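Local atomic coordinates of YfkN protein (Bacillus subtilis subsp. subtilis, PDB entry 3GVE), a protein that belongs to the calcineurin-like phosphoesterase family and holds a manganese and a magnesium ion side by side in a two-metal site. Residues Thr43-Leu46 and Ile47-His50; Ser94-Ala98 and Leu99-Ala103; Ser309-Ile313 and Ala314-Thr318. One frame throughout, in Å; residues are numbered along the deposited sequence.

Interaction 1 of 3, residues Thr43-Leu46 and Ile47-His50; sequences TAQL and IQKH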
# COMPACT_ATOMS: atom_id res chain seq x y z
N THR A 43 -0.16 -3.39 -18.27
CA THR A 43 -1.42 -2.79 -18.71
C THR A 43 -1.35 -2.32 -20.16
O THR A 43 -2.33 -2.39 -20.88
CB THR A 43 -1.81 -1.58 -17.82
OG1 THR A 43 -1.29 -1.76 -16.51
CG2 THR A 43 -3.33 -1.39 -17.77
N ALA A 44 -0.18 -1.85 -20.56
CA ALA A 44 0.04 -1.35 -21.91
C ALA A 44 -0.18 -2.43 -22.97
O ALA A 44 -0.45 -2.12 -24.10
CB ALA A 44 1.43 -0.72 -22.03
N GLN A 45 -0.09 -3.70 -22.58
CA GLN A 45 -0.37 -4.79 -23.51
C GLN A 45 -1.87 -4.85 -23.78
O GLN A 45 -2.25 -5.09 -24.90
CB GLN A 45 0.15 -6.14 -22.97
CG GLN A 45 1.66 -6.16 -22.70
CD GLN A 45 2.50 -6.13 -23.95
OE1 GLN A 45 2.41 -5.23 -24.75
NE2 GLN A 45 3.37 -7.13 -24.09
N LEU A 46 -2.69 -4.59 -22.77
CA LEU A 46 -4.14 -4.47 -22.99
C LEU A 46 -4.47 -3.25 -23.84
O LEU A 46 -5.36 -3.28 -24.66
CB LEU A 46 -4.91 -4.39 -21.67
CG LEU A 46 -4.82 -5.59 -20.74
CD1 LEU A 46 -5.62 -5.32 -19.46
CD2 LEU A 46 -5.32 -6.86 -21.43
N ILE A 47 -3.75 -2.16 -23.60
CA ILE A 47 -3.97 -0.93 -24.37
C ILE A 47 -3.76 -1.22 -25.87
O ILE A 47 -4.55 -0.85 -26.70
CB ILE A 47 -3.05 0.23 -23.88
CG1 ILE A 47 -3.45 0.68 -22.46
CG2 ILE A 47 -3.07 1.40 -24.89
CD1 ILE A 47 -2.50 1.65 -21.78
N GLN A 48 -2.64 -1.88 -26.19
CA GLN A 48 -2.30 -2.21 -27.57
C GLN A 48 -3.38 -3.10 -28.17
O GLN A 48 -3.83 -2.86 -29.28
CB GLN A 48 -0.95 -2.92 -27.65
CG GLN A 48 -0.51 -3.17 -29.10
CD GLN A 48 0.84 -3.79 -29.22
OE1 GLN A 48 1.76 -3.48 -28.48
NE2 GLN A 48 0.98 -4.66 -30.21
N LYS A 49 -3.81 -4.10 -27.43
CA LYS A 49 -4.84 -4.99 -27.93
C LYS A 49 -6.14 -4.24 -28.28
O LYS A 49 -6.71 -4.43 -29.33
CB LYS A 49 -5.14 -6.10 -26.93
CG LYS A 49 -6.32 -6.95 -27.36
CD LYS A 49 -6.48 -8.11 -26.47
CE LYS A 49 -7.21 -7.74 -25.20
NZ LYS A 49 -7.80 -8.95 -24.60
N HIS A 50 -6.60 -3.38 -27.37
CA HIS A 50 -7.83 -2.65 -27.61
C HIS A 50 -7.69 -1.65 -28.76
O HIS A 50 -8.60 -1.50 -29.55
CB HIS A 50 -8.32 -2.03 -26.31
CG HIS A 50 -8.98 -3.01 -25.42
ND1 HIS A 50 -10.33 -3.29 -25.49
CD2 HIS A 50 -8.48 -3.83 -24.46
CE1 HIS A 50 -10.63 -4.23 -24.62
NE2 HIS A 50 -9.52 -4.57 -23.98
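The H50 imidazole turns an edge to the backbone of L46: its CD2 lies 3.2 Å from L46 O, with the oxygen in the ring plane. The same L46 O takes the backbone N-H of H50 at 3.0 Å from H50 N, in a nearly straight bond (167° at the hydrogen), so one carbonyl meets both the main chain and the ring edge of the residue one turn on. With CG beside its own backbone N (chi1 -78°), the ring folds back along the helix and its NE2 reaches E311. On this same flank L46 and K49 meet loosely, L46 CD2 lying 4.3 Å from K49 CE. The lysine chain, extended as far as CD, bends at chi3, and its NZ forms a salt bridge with E311. This is the repeat of an alpha helix, here the middle of helix 40-53 on a sheet of the phosphoesterase fold: I47, Q48, K49 and H50 each bond back to the carbonyl four residues earlier. I47 lies against the preceding turn, CG1 at 3.6 Å from T43 O and CD1 at 3.9 Å from A44 CA, and together with L46 and H50 it packs on L287 of strand 286-297. Elsewhere round the helix Q45 and Q48 run side by side and point the same way, but their amides are turned 75° apart. Their nearest approach, Q45 OE1 to Q48 OE1 at 4.2 Å, sets two oxygens near each other without a bond. Each amide looks elsewhere: Q45 OE1 accepts from N321 ND2, while Q48 NE2 makes a weak bond to E52. T43 OG1 is tied to the carbonyls of G39 and G284.

Interaction 2 of 3, residues Ser94-Ala98 and Leu99-Ala103; sequences SVMNA and LKYDA
Over one face of the Y101 ring hangs the methyl of M96, a selenomethionine, with CE displaced toward the rim; at the ring edge, in its plane, sits L99 CD1. The methyl makes a CH-pi contact, though its modelled approach is too close for the exact distance to be trusted. The selenium stands further back, SE at 4.5 Å from the Y101 ring centroid and 33° off the ring normal, an oblique Met-aromatic contact whose nearest ring atom is Y101 CE1, 3.9 Å from M96 SE. Successive bends of the M96 chain at chi2 and chi3 swing its end back over the tyrosine. The N97 amide takes no part in this cluster and bonds to D126 N and G124 O. Beside the ring, V95 and L99 lie alongside each other one turn apart, V95 CG1 4.2 Å from L99 CD1, and both touch L40 of helix 40-53. The backbone beneath is a Schellman motif closing helix 91-98. K100 leaves the helix with positive phi (59°), Y101 N reaches back to M96 O at 3.1 Å in a bond straight at the hydrogen and nearly along the C=O axis, and K100 N bonds to N97 O at 3.0 Å from well above the carbonyl plane. L99 N still keeps its helical partner, V95 O. R51 NH1 donates to the carbonyl O of L99, and strand 57-61 packs against the ring through L59 and D61. With Y101 OH hydrogen-bonded to T17 OG1, the tyrosine is held at both ends, by backbone N and hydroxyl. Dispersion between the polarisable selenium and the ring probably adds to this hold; in methionine, sulfur would take that place.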
# COMPACT_ATOMS: atom_id res chain seq x y z
N SER A 94 7.22 10.80 -19.53
CA SER A 94 7.82 10.23 -20.78
C SER A 94 7.18 8.95 -21.20
O SER A 94 6.99 8.73 -22.39
CB SER A 94 9.31 10.02 -20.62
OG SER A 94 9.98 11.21 -20.25
N VAL A 95 6.85 8.09 -20.23
CA VAL A 95 6.14 6.84 -20.58
C VAL A 95 4.75 7.11 -21.17
O VAL A 95 4.33 6.55 -22.16
CB VAL A 95 6.01 5.89 -19.35
CG1 VAL A 95 5.18 4.70 -19.66
CG2 VAL A 95 7.43 5.43 -18.91
N MSE A 96 4.02 8.02 -20.53
CA MSE A 96 2.67 8.41 -20.97
C MSE A 96 2.69 9.02 -22.39
O MSE A 96 1.81 8.79 -23.19
CB MSE A 96 2.00 9.38 -19.98
CG MSE A 96 2.06 8.97 -18.50
SE MSE A 96 1.52 7.14 -18.08
CE MSE A 96 -0.41 7.43 -17.84
N ASN A 97 3.74 9.77 -22.68
CA ASN A 97 3.96 10.42 -23.95
C ASN A 97 4.20 9.32 -25.00
O ASN A 97 3.67 9.32 -26.10
CB ASN A 97 5.15 11.38 -23.92
CG ASN A 97 4.80 12.72 -23.23
OD1 ASN A 97 3.63 13.04 -23.00
ND2 ASN A 97 5.82 13.49 -22.97
N ALA A 98 5.03 8.35 -24.62
CA ALA A 98 5.39 7.25 -25.52
C ALA A 98 4.19 6.37 -25.85
O ALA A 98 4.09 5.86 -26.93
CB ALA A 98 6.53 6.42 -24.93
N LEU A 99 3.27 6.22 -24.90
CA LEU A 99 2.03 5.46 -25.09
C LEU A 99 0.93 6.30 -25.75
O LEU A 99 -0.16 5.82 -25.99
CB LEU A 99 1.53 4.92 -23.75
CG LEU A 99 2.36 3.82 -23.09
CD1 LEU A 99 1.80 3.45 -21.72
CD2 LEU A 99 2.40 2.59 -24.00
N LYS A 100 1.25 7.56 -26.01
CA LYS A 100 0.34 8.47 -26.71
C LYS A 100 -1.00 8.63 -25.97
O LYS A 100 -2.07 8.51 -26.54
CB LYS A 100 0.16 8.04 -28.18
CG LYS A 100 1.48 8.12 -28.95
CD LYS A 100 1.31 7.69 -30.39
CE LYS A 100 2.65 7.71 -31.12
NZ LYS A 100 2.46 7.88 -32.59
N TYR A 101 -0.93 8.91 -24.67
CA TYR A 101 -2.13 9.29 -23.93
C TYR A 101 -2.74 10.55 -24.54
O TYR A 101 -2.02 11.42 -25.01
CB TYR A 101 -1.81 9.54 -22.47
CG TYR A 101 -1.91 8.29 -21.62
CD1 TYR A 101 -0.91 7.32 -21.66
CD2 TYR A 101 -3.01 8.07 -20.80
CE1 TYR A 101 -1.01 6.17 -20.89
CE2 TYR A 101 -3.11 6.92 -20.01
CZ TYR A 101 -2.11 5.97 -20.08
OH TYR A 101 -2.17 4.83 -19.33
N ASP A 102 -4.06 10.63 -24.51
CA ASP A 102 -4.79 11.80 -25.02
C ASP A 102 -5.12 12.84 -23.94
O ASP A 102 -5.31 14.00 -24.25
CB ASP A 102 -6.07 11.34 -25.73
CG ASP A 102 -5.78 10.47 -26.94
OD1 ASP A 102 -5.26 11.00 -27.92
OD2 ASP A 102 -6.06 9.28 -26.87
N ALA A 103 -5.20 12.41 -22.68
CA ALA A 103 -5.51 13.31 -21.58
C ALA A 103 -5.17 12.67 -20.25
O ALA A 103 -5.15 11.44 -20.17
CB ALA A 103 -7.00 13.67 -21.57

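Interaction 3 of 3, residues Ser309-Ile313 and Ala314-Thr318; sequences SIESI and AGNVT
I313 and N316 close a type II beta turn, I313 O accepting from N316 N, where strand 300-312 gives way to the loop leading to helix 322-340. A314 and G315 are its corners, and G315, at phi 83°, has backbone angles suited to glycine. The tight part is the carbonyl of I313: it takes a second bond from V317 N at 2.9 Å, in the carbonyl plane, whereas N316 N comes from above that plane. Beneath it the buried side chains of I313 and V317 touch, I313 CB to V317 CG2 at 4.0 Å, with L46 of helix 40-53 packed against both. The other side, carrying A314, G315 and N316, is solvent-exposed and polar. Only E311 against N316 is loose there: the planes of carboxylate and amide are turned 67° from each other, E311 OE2 lying 3.5 Å from N316 CG, and the carboxylate bonds instead to K49 and H50. Two short hydrogen bonds still hold the exposed turn. N316 ND2 reaches S312 O at 2.8 Å, with the acceptor within 3° of the amide plane. S312 OG, held between its own backbone N and carbonyl carbon, donates to a lone pair of A314 O at 2.8 Å.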
# COMPACT_ATOMS: atom_id res chain seq x y z
N SER A 309 -16.73 -1.43 -19.08
CA SER A 309 -16.19 -2.71 -18.66
C SER A 309 -14.77 -2.56 -18.21
O SER A 309 -14.13 -1.51 -18.47
CB SER A 309 -16.25 -3.70 -19.84
OG SER A 309 -15.54 -3.31 -20.95
N ILE A 310 -14.27 -3.52 -17.46
CA ILE A 310 -12.87 -3.49 -17.08
C ILE A 310 -12.29 -4.84 -17.45
O ILE A 310 -12.98 -5.83 -17.45
CB ILE A 310 -12.67 -3.18 -15.59
CG1 ILE A 310 -13.51 -4.13 -14.72
CG2 ILE A 310 -13.03 -1.71 -15.29
CD1 ILE A 310 -13.27 -3.96 -13.23
N GLU A 311 -11.00 -4.86 -17.75
CA GLU A 311 -10.32 -6.10 -18.14
C GLU A 311 -9.07 -6.23 -17.31
O GLU A 311 -8.31 -5.31 -17.21
CB GLU A 311 -9.98 -6.06 -19.63
CG GLU A 311 -9.23 -7.30 -20.10
CD GLU A 311 -9.06 -7.39 -21.61
OE1 GLU A 311 -9.01 -6.36 -22.30
OE2 GLU A 311 -8.95 -8.51 -22.09
N SER A 312 -8.88 -7.40 -16.72
CA SER A 312 -7.69 -7.67 -15.92
C SER A 312 -6.46 -7.97 -16.76
O SER A 312 -6.55 -8.54 -17.82
CB SER A 312 -7.94 -8.89 -15.01
OG SER A 312 -8.21 -10.04 -15.79
N ILE A 313 -5.28 -7.60 -16.25
CA ILE A 313 -4.04 -8.04 -16.88
C ILE A 313 -3.83 -9.53 -16.59
O ILE A 313 -3.25 -10.23 -17.39
CB ILE A 313 -2.79 -7.22 -16.46
CG1 ILE A 313 -2.57 -7.25 -14.95
CG2 ILE A 313 -2.92 -5.80 -16.97
CD1 ILE A 313 -1.22 -6.68 -14.50
N ALA A 314 -4.34 -9.98 -15.46
CA ALA A 314 -4.31 -11.41 -15.13
C ALA A 314 -5.07 -12.22 -16.17
O ALA A 314 -6.23 -11.98 -16.45
CB ALA A 314 -4.88 -11.65 -13.77
N GLY A 315 -4.37 -13.18 -16.73
CA GLY A 315 -4.98 -14.05 -17.73
C GLY A 315 -5.03 -13.54 -19.16
O GLY A 315 -5.34 -14.28 -20.08
N ASN A 316 -4.74 -12.26 -19.33
CA ASN A 316 -4.79 -11.64 -20.63
C ASN A 316 -3.43 -11.14 -21.07
O ASN A 316 -3.22 -10.89 -22.25
CB ASN A 316 -5.80 -10.50 -20.61
CG ASN A 316 -7.20 -11.00 -20.39
OD1 ASN A 316 -7.68 -11.82 -21.16
ND2 ASN A 316 -7.85 -10.53 -19.35
N VAL A 317 -2.51 -10.97 -20.13
CA VAL A 317 -1.18 -10.44 -20.38
C VAL A 317 -0.14 -11.32 -19.72
O VAL A 317 -0.27 -11.67 -18.57
CB VAL A 317 -1.03 -9.01 -19.78
CG1 VAL A 317 0.39 -8.47 -20.00
CG2 VAL A 317 -2.07 -8.06 -20.35
N THR A 318 0.91 -11.64 -20.46
CA THR A 318 1.96 -12.50 -19.89
C THR A 318 3.37 -11.91 -20.00
O THR A 318 4.32 -12.54 -19.55
CB THR A 318 1.94 -13.89 -20.52
OG1 THR A 318 2.26 -13.76 -21.90
CG2 THR A 318 0.58 -14.51 -20.39

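Overall arrangement
Along the chain the contacts come in numerical order. Interactions 1 and 3 are close neighbours, centres 9 Å apart, joined through E311 and by L46 on V317, so helix 40-53 is fastened to the end of strand 300-312 and the turn after it. Interaction 2, its centre 13 Å from that of interaction 1, meets the same helix elsewhere, A44 CB lying 4.0 Å from L99 CD2. Interactions 2 and 3 do not touch; their nearest atoms are about 11 Å apart. Helix 40-53 thus lies between the end of helix 91-98 and strand 300-312, outermost within this chain in the four-stranded mixed sheet, whose neighbouring strand, 286-297, it also covers.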